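Side-chain contacts in 2-dehydro-3-deoxy-D-arabinonate dehydratase (Sulfolobus solfataricus, PDB 2Q18), which catalyses the dehydration of 2-dehydro-3-deoxy-D-arabinonate to 2,5-dioxopentanoate in the pentose oxidation pathway that leads from D-arabinonate to 2-oxoglutarate: residues 52-55 with 56-59; 29-32 with 33-37; 6-9 with 10-13. One frame throughout, in Å; residues are numbered along the deposited sequence.

Contact 1: 52-55 with 56-59; sequences DYQS and LLKS
Tyr53 and Leu57, one helical turn apart, meet ring to methyl. Leu57 CD1 rides over one face of the phenol, 4.0 Å from the ring centroid and 26° off the ring normal, a CH-pi contact displaced toward the hydroxyl end, where CD1 comes within 3.6 Å of Tyr53 CZ. Both methyls lie on the same side of the ring, CD1 over its face and CD2 just beyond the rim at Tyr53 CE1. Different first torsions bring the two residues together: Tyr53 carries CG anti to its backbone N (chi1 167°), which swings the ring along the helix, while Leu57 turns CG away from its own carbonyl carbon (chi1 -65°) and back toward the preceding turn. Gln54, its chain bent at chi2, curls so that NE2 approaches Leu57 CD1 from another direction at 3.7 Å, and the extended Lys58 chain runs past Gln54 O.

At the first turn, Asp52 does the polar work. Its OD1 accepts from Ser55 N at 3.3 Å and its OD2 from Ser55 OG at 2.7 Å, both donors standing well above the carboxylate plane. Two bonds to one residue limit rotation of the carboxylate, whose negative charge probably also suits the positive end of the helix dipole. Further along, backbone bonds take over, from Leu56 N to Asp52 O and, at 2.7 Å, from Ser59 N to Ser55 O.

On the inner side, Tyr53 also meets the ring of Phe4, and Leu56 packs on Phe4 and Val6, so the short helix covers strand 2-8. An aspartate N-cap gripping the third residue of the helix, followed by i to i+4 aromatic-aliphatic packing, is typical of the opening turns of an amphipathic alpha-helix.

Contact 2: 29-32 with 33-37; sequences DPIK and ALMRY
The guanidinium of Arg36 is approached at a slant by Lys32 CE, which stops 3.7 Å from Arg36 NH1. A bend at chi2 (64°) takes the lysine chain toward the next turn, where NZ ends 4.3 Å from Arg36 NH1. The two like charges are tolerated probably because Arg36 NH1 has a salt bridge to Glu28, just ahead of the helix. A second flat group, the Asp29 carboxylate, has Lys32 N above its plane, bonded to OD2 at 2.9 Å, while OD1 takes a weak bond from Ile31 N at 3.4 Å. Asp29 is thus the N-cap of helix 30-40, with Pro30 in the first turn, where its missing N-H costs no helical bond. From there the i to i+4 backbone bonds follow, Ala33 N to Asp29 O at 2.8 Å and Arg36 N to Lys32 O at 3.0 Å. Pro30 and Leu34 turn to Leu3 of strand 2-8, and Leu34 CG sits 3.3 Å from Pro30 O. On a flank of the helix, Ile31 CG2 lies 4.2 Å from Met35 SD, a loose apolar contact, and the methionine continues to Asp248.

Contact 3: 6-9 with 10-13; sequences VVKR and GYYI
Tyr11 and Lys8 lie side by side and point the same way, off the same face of the hairpin. The aliphatic part of the lysine runs along the phenol, CD coming 3.6 Å from Tyr11 OH, and the same CD meets Ile13 CD1 at 3.8 Å where those two chains cross. With CG held between its backbone N and carbonyl carbon (chi1 55°), Tyr11 folds its ring back over the turn, and Lys8 O stands 3.0 Å above the plane, over the ring centre. On the other flank Arg9 also follows the tyrosine, its guanidinium tilted 40° from the ring plane and its CB 3.9 Å from Tyr11 CE1.

Both polar ends reach into the second subunit: Lys8 NZ forms a salt bridge with Asp27 of that subunit, and Tyr11 OH is hydrogen-bonded to the same carboxylate oxygen. Replacing Tyr11 by an alanine would probably cost this aspartate the tyrosine hydroxyl and leave the lysine chain without the ring it lies against.

Val7 and Tyr12, a non-hydrogen-bonded pair, project from the opposite face. Tyr12 sets its CE2 4.0 Å from Val7 CB and has Val6 O at its edge, in the ring plane, while Arg5 makes a cation-pi contact with the ring.

Between the strands, Val6 and Ile13 bond in both directions, as do Lys8 and Tyr11: Tyr11 N to Lys8 O at 2.9 Å closes the turn, and Lys8 N reaches Tyr11 O at 2.7 Å. At the backbone angles of Gly10 a side chain would collide with Arg9 O, and Arg9 itself takes positive phi (47°). The result is a beta hairpin with a two-residue loop, Arg9-Gly10, in a type I' turn, whose face with Lys8 and Tyr11 meets the neighbouring subunit.

Contact 3 is the common element of the set, since its strand 2-8 is met by both helices. It touches contact 1 directly, where Leu56 CD1 packs 3.8 Å from Val6 CG1, their centres being about 16 Å apart. Contact 2 stays clear of contact 3 within the chain, nearest atoms about 7 Å apart, and reaches the same strand through Leu3. Across the subunit boundary the like-charged ends of Arg9 and of Arg36 of the second subunit come close. Contacts 1 and 2 are separate N-capped helices whose centres lie about 23 Å apart. All three lie away from the magnesium ligands Glu143, Glu145 and Asp164 and from the substrate-binding residues.

Contact 1: 52-55 with 56-59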
loop_
_atom_site.group_PDB
_atom_site.type_symbol
_atom_site.label_atom_id
_atom_site.label_comp_id
_atom_site.label_asym_id
_atom_site.label_seq_id
_atom_site.Cartn_x
_atom_site.Cartn_y
_atom_site.Cartn_z
ATOM N N ASP A 52 31.686 -2.437 -1.304
ATOM C CA ASP A 52 32.932 -1.755 -1.002
ATOM C C ASP A 52 32.639 -0.382 -0.401
ATOM O O ASP A 52 32.565 0.623 -1.111
ATOM C CB ASP A 52 33.799 -1.651 -2.263
ATOM C CG ASP A 52 35.234 -1.227 -1.966
ATOM O OD1 ASP A 52 35.533 -0.775 -0.835
ATOM O OD2 ASP A 52 36.068 -1.335 -2.887
ATOM N N TYR A 53 32.477 -0.367 0.920
ATOM C CA TYR A 53 32.133 0.838 1.677
ATOM C C TYR A 53 33.146 1.975 1.484
ATOM O O TYR A 53 32.759 3.116 1.215
ATOM C CB TYR A 53 31.975 0.476 3.157
ATOM C CG TYR A 53 31.918 1.643 4.123
ATOM C CD1 TYR A 53 30.826 2.518 4.139
ATOM C CD2 TYR A 53 32.949 1.853 5.044
ATOM C CE1 TYR A 53 30.772 3.583 5.040
ATOM C CE2 TYR A 53 32.903 2.910 5.950
ATOM C CZ TYR A 53 31.812 3.769 5.944
ATOM O OH TYR A 53 31.770 4.815 6.837
ATOM N N GLN A 54 34.435 1.655 1.603
ATOM C CA GLN A 54 35.495 2.656 1.420
ATOM C C GLN A 54 35.475 3.276 0.027
ATOM O O GLN A 54 35.656 4.484 -0.106
ATOM C CB GLN A 54 36.880 2.082 1.740
ATOM C CG GLN A 54 37.100 1.722 3.217
ATOM C CD GLN A 54 36.984 2.913 4.173
ATOM O OE1 GLN A 54 36.629 2.741 5.338
ATOM N NE2 GLN A 54 37.292 4.115 3.686
ATOM N N SER A 55 35.232 2.459 -1.000
ATOM C CA SER A 55 35.087 2.964 -2.369
ATOM C C SER A 55 33.859 3.846 -2.544
ATOM O O SER A 55 33.926 4.864 -3.235
ATOM C CB SER A 55 35.040 1.828 -3.389
ATOM O OG SER A 55 36.316 1.248 -3.563
ATOM N N LEU A 56 32.739 3.448 -1.936
ATOM C CA LEU A 56 31.514 4.257 -1.965
ATOM C C LEU A 56 31.744 5.639 -1.368
ATOM O O LEU A 56 31.265 6.631 -1.906
ATOM C CB LEU A 56 30.356 3.564 -1.231
ATOM C CG LEU A 56 29.554 2.482 -1.958
ATOM C CD1 LEU A 56 28.540 1.862 -0.997
ATOM C CD2 LEU A 56 28.851 3.030 -3.200
ATOM N N LEU A 57 32.476 5.693 -0.260
ATOM C CA LEU A 57 32.838 6.964 0.373
ATOM C C LEU A 57 33.622 7.878 -0.571
ATOM O O LEU A 57 33.363 9.083 -0.629
ATOM C CB LEU A 57 33.648 6.726 1.652
ATOM C CG LEU A 57 32.990 6.026 2.847
ATOM C CD1 LEU A 57 33.999 5.867 3.968
ATOM C CD2 LEU A 57 31.747 6.774 3.338
ATOM N N LYS A 58 34.560 7.296 -1.319
ATOM C CA LYS A 58 35.458 8.066 -2.188
ATOM C C LYS A 58 34.863 8.355 -3.560
ATOM O O LYS A 58 34.979 9.471 -4.068
ATOM C CB LYS A 58 36.799 7.342 -2.351
ATOM C CG LYS A 58 37.646 7.317 -1.091
ATOM C CD LYS A 58 38.710 6.227 -1.157
ATOM C CE LYS A 58 39.397 6.066 0.196
ATOM N NZ LYS A 58 40.159 4.785 0.316
ATOM N N SER A 59 34.230 7.346 -4.151
ATOM C CA SER A 59 33.751 7.429 -5.529
ATOM C C SER A 59 32.233 7.608 -5.678
ATOM O O SER A 59 31.743 7.813 -6.793
ATOM C CB SER A 59 34.224 6.207 -6.320
ATOM O OG SER A 59 35.635 6.092 -6.265
#

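Contact 2: 29-32 with 33-37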
loop_
_atom_site.group_PDB
_atom_site.type_symbol
_atom_site.label_atom_id
_atom_site.label_comp_id
_atom_site.label_asym_id
_atom_site.label_seq_id
_atom_site.Cartn_x
_atom_site.Cartn_y
_atom_site.Cartn_z
ATOM N N ASP A 29 13.713 -0.936 7.760
ATOM C CA ASP A 29 13.880 0.506 7.536
ATOM C C ASP A 29 14.948 1.033 8.492
ATOM O O ASP A 29 14.955 0.654 9.663
ATOM C CB ASP A 29 12.535 1.231 7.758
ATOM C CG ASP A 29 12.694 2.657 8.307
ATOM O OD1 ASP A 29 13.231 3.546 7.604
ATOM O OD2 ASP A 29 12.249 2.900 9.453
ATOM N N PRO A 30 15.862 1.889 7.994
ATOM C CA PRO A 30 16.991 2.328 8.824
ATOM C C PRO A 30 16.615 3.072 10.109
ATOM O O PRO A 30 17.292 2.898 11.114
ATOM C CB PRO A 30 17.813 3.219 7.876
ATOM C CG PRO A 30 16.858 3.617 6.789
ATOM C CD PRO A 30 15.921 2.464 6.634
ATOM N N ILE A 31 15.554 3.881 10.091
ATOM C CA ILE A 31 15.084 4.538 11.322
ATOM C C ILE A 31 14.632 3.487 12.345
ATOM O O ILE A 31 15.014 3.549 13.516
ATOM C CB ILE A 31 13.964 5.585 11.063
ATOM C CG1 ILE A 31 14.512 6.755 10.230
ATOM C CG2 ILE A 31 13.403 6.117 12.386
ATOM C CD1 ILE A 31 13.441 7.589 9.531
ATOM N N LYS A 32 13.848 2.514 11.884
ATOM C CA LYS A 32 13.436 1.380 12.711
ATOM C C LYS A 32 14.648 0.602 13.235
ATOM O O LYS A 32 14.678 0.214 14.405
ATOM C CB LYS A 32 12.482 0.466 11.928
ATOM C CG LYS A 32 12.044 -0.806 12.661
ATOM C CD LYS A 32 11.226 -0.522 13.924
ATOM C CE LYS A 32 10.795 -1.819 14.610
ATOM N NZ LYS A 32 10.077 -1.565 15.894
ATOM N N ALA A 33 15.651 0.403 12.377
ATOM C CA ALA A 33 16.885 -0.277 12.773
ATOM C C ALA A 33 17.618 0.476 13.881
ATOM O O ALA A 33 18.129 -0.142 14.818
ATOM C CB ALA A 33 17.805 -0.484 11.568
ATOM N N LEU A 34 17.662 1.804 13.769
ATOM C CA LEU A 34 18.317 2.652 14.769
ATOM C C LEU A 34 17.588 2.612 16.113
ATOM O O LEU A 34 18.223 2.595 17.171
ATOM C CB LEU A 34 18.431 4.096 14.273
ATOM C CG LEU A 34 19.456 4.399 13.170
ATOM C CD1 LEU A 34 19.219 5.787 12.600
ATOM C CD2 LEU A 34 20.902 4.253 13.674
ATOM N N MET A 35 16.257 2.607 16.059
ATOM C CA MET A 35 15.431 2.475 17.260
ATOM C C MET A 35 15.680 1.131 17.958
ATOM O O MET A 35 15.909 1.096 19.166
ATOM C CB MET A 35 13.951 2.659 16.920
ATOM C CG MET A 35 13.581 4.097 16.557
ATOM S SD MET A 35 11.929 4.247 15.860
ATOM C CE MET A 35 10.931 3.911 17.315
ATOM N N ARG A 36 15.670 0.040 17.189
ATOM C CA ARG A 36 15.972 -1.292 17.728
ATOM C C ARG A 36 17.355 -1.352 18.376
ATOM O O ARG A 36 17.501 -1.870 19.491
ATOM C CB ARG A 36 15.854 -2.373 16.649
ATOM C CG ARG A 36 16.066 -3.798 17.182
ATOM C CD ARG A 36 15.935 -4.861 16.093
ATOM N NE ARG A 36 14.668 -4.758 15.368
ATOM C CZ ARG A 36 13.507 -5.267 15.781
ATOM N NH1 ARG A 36 12.421 -5.111 15.037
ATOM N NH2 ARG A 36 13.425 -5.928 16.932
ATOM N N TYR A 37 18.363 -0.829 17.677
ATOM C CA TYR A 37 19.733 -0.840 18.182
ATOM C C TYR A 37 19.841 -0.065 19.494
ATOM O O TYR A 37 20.551 -0.479 20.412
ATOM C CB TYR A 37 20.719 -0.275 17.150
ATOM C CG TYR A 37 22.163 -0.501 17.543
ATOM C CD1 TYR A 37 22.796 0.340 18.458
ATOM C CD2 TYR A 37 22.889 -1.571 17.022
ATOM C CE1 TYR A 37 24.113 0.128 18.838
ATOM C CE2 TYR A 37 24.215 -1.791 17.395
ATOM C CZ TYR A 37 24.817 -0.932 18.303
ATOM O OH TYR A 37 26.124 -1.133 18.685
#

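Contact 3: 6-9 with 10-13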
loop_
_atom_site.group_PDB
_atom_site.type_symbol
_atom_site.label_atom_id
_atom_site.label_comp_id
_atom_site.label_asym_id
_atom_site.label_seq_id
_atom_site.Cartn_x
_atom_site.Cartn_y
_atom_site.Cartn_z
ATOM N N VAL A 6 22.235 3.198 0.066
ATOM C CA VAL A 6 22.471 3.397 -1.356
ATOM C C VAL A 6 21.145 3.413 -2.099
ATOM O O VAL A 6 20.150 2.849 -1.629
ATOM C CB VAL A 6 23.403 2.298 -1.971
ATOM C CG1 VAL A 6 24.710 2.190 -1.186
ATOM C CG2 VAL A 6 22.698 0.934 -2.040
ATOM N N VAL A 7 21.136 4.077 -3.250
ATOM C CA VAL A 7 20.032 3.975 -4.190
ATOM C C VAL A 7 20.510 3.114 -5.366
ATOM O O VAL A 7 21.634 3.272 -5.854
ATOM C CB VAL A 7 19.484 5.377 -4.619
ATOM C CG1 VAL A 7 20.554 6.215 -5.333
ATOM C CG2 VAL A 7 18.225 5.242 -5.478
ATOM N N LYS A 8 19.662 2.178 -5.782
ATOM C CA LYS A 8 20.011 1.186 -6.790
ATOM C C LYS A 8 18.782 0.947 -7.652
ATOM O O LYS A 8 17.745 0.497 -7.155
ATOM C CB LYS A 8 20.443 -0.115 -6.103
ATOM C CG LYS A 8 20.790 -1.270 -7.036
ATOM C CD LYS A 8 20.968 -2.547 -6.229
ATOM C CE LYS A 8 21.682 -3.627 -7.012
ATOM N NZ LYS A 8 21.907 -4.820 -6.146
ATOM N N ARG A 9 18.899 1.272 -8.939
ATOM C CA ARG A 9 17.798 1.133 -9.896
ATOM C C ARG A 9 16.491 1.716 -9.343
ATOM O O ARG A 9 15.417 1.136 -9.513
ATOM C CB ARG A 9 17.614 -0.339 -10.294
ATOM C CG ARG A 9 18.904 -1.046 -10.731
ATOM C CD ARG A 9 18.674 -2.541 -10.902
ATOM N NE ARG A 9 17.593 -2.806 -11.851
ATOM C CZ ARG A 9 17.772 -3.149 -13.126
ATOM N NH1 ARG A 9 16.716 -3.353 -13.905
ATOM N NH2 ARG A 9 19.000 -3.297 -13.617
ATOM N N GLY A 10 16.592 2.854 -8.662
ATOM C CA GLY A 10 15.411 3.538 -8.139
ATOM C C GLY A 10 14.909 3.106 -6.767
ATOM O O GLY A 10 14.018 3.750 -6.216
ATOM N N TYR A 11 15.463 2.025 -6.214
ATOM C CA TYR A 11 15.113 1.588 -4.853
ATOM C C TYR A 11 16.288 1.714 -3.879
ATOM O O TYR A 11 17.442 1.831 -4.298
ATOM C CB TYR A 11 14.527 0.159 -4.839
ATOM C CG TYR A 11 15.398 -0.906 -5.475
ATOM C CD1 TYR A 11 15.192 -1.305 -6.797
ATOM C CD2 TYR A 11 16.418 -1.531 -4.751
ATOM C CE1 TYR A 11 15.990 -2.290 -7.387
ATOM C CE2 TYR A 11 17.223 -2.514 -5.336
ATOM C CZ TYR A 11 17.001 -2.889 -6.650
ATOM O OH TYR A 11 17.791 -3.863 -7.231
ATOM N N TYR A 12 15.984 1.687 -2.584
ATOM C CA TYR A 12 16.992 1.850 -1.541
ATOM C C TYR A 12 17.400 0.527 -0.923
ATOM O O TYR A 12 16.583 -0.387 -0.793
ATOM C CB TYR A 12 16.478 2.751 -0.418
ATOM C CG TYR A 12 16.265 4.201 -0.786
ATOM C CD1 TYR A 12 14.999 4.780 -0.692
ATOM C CD2 TYR A 12 17.330 5.003 -1.206
ATOM C CE1 TYR A 12 14.795 6.125 -1.018
ATOM C CE2 TYR A 12 17.140 6.342 -1.534
ATOM C CZ TYR A 12 15.873 6.897 -1.440
ATOM O OH TYR A 12 15.680 8.224 -1.763
ATOM N N ILE A 13 18.672 0.436 -0.543
ATOM C CA ILE A 13 19.153 -0.639 0.319
ATOM C C ILE A 13 19.985 -0.018 1.435
ATOM O O ILE A 13 20.869 0.813 1.178
ATOM C CB ILE A 13 19.993 -1.701 -0.437
ATOM C CG1 ILE A 13 19.230 -2.252 -1.649
ATOM C CG2 ILE A 13 20.376 -2.852 0.513
ATOM C CD1 ILE A 13 20.082 -3.107 -2.591
#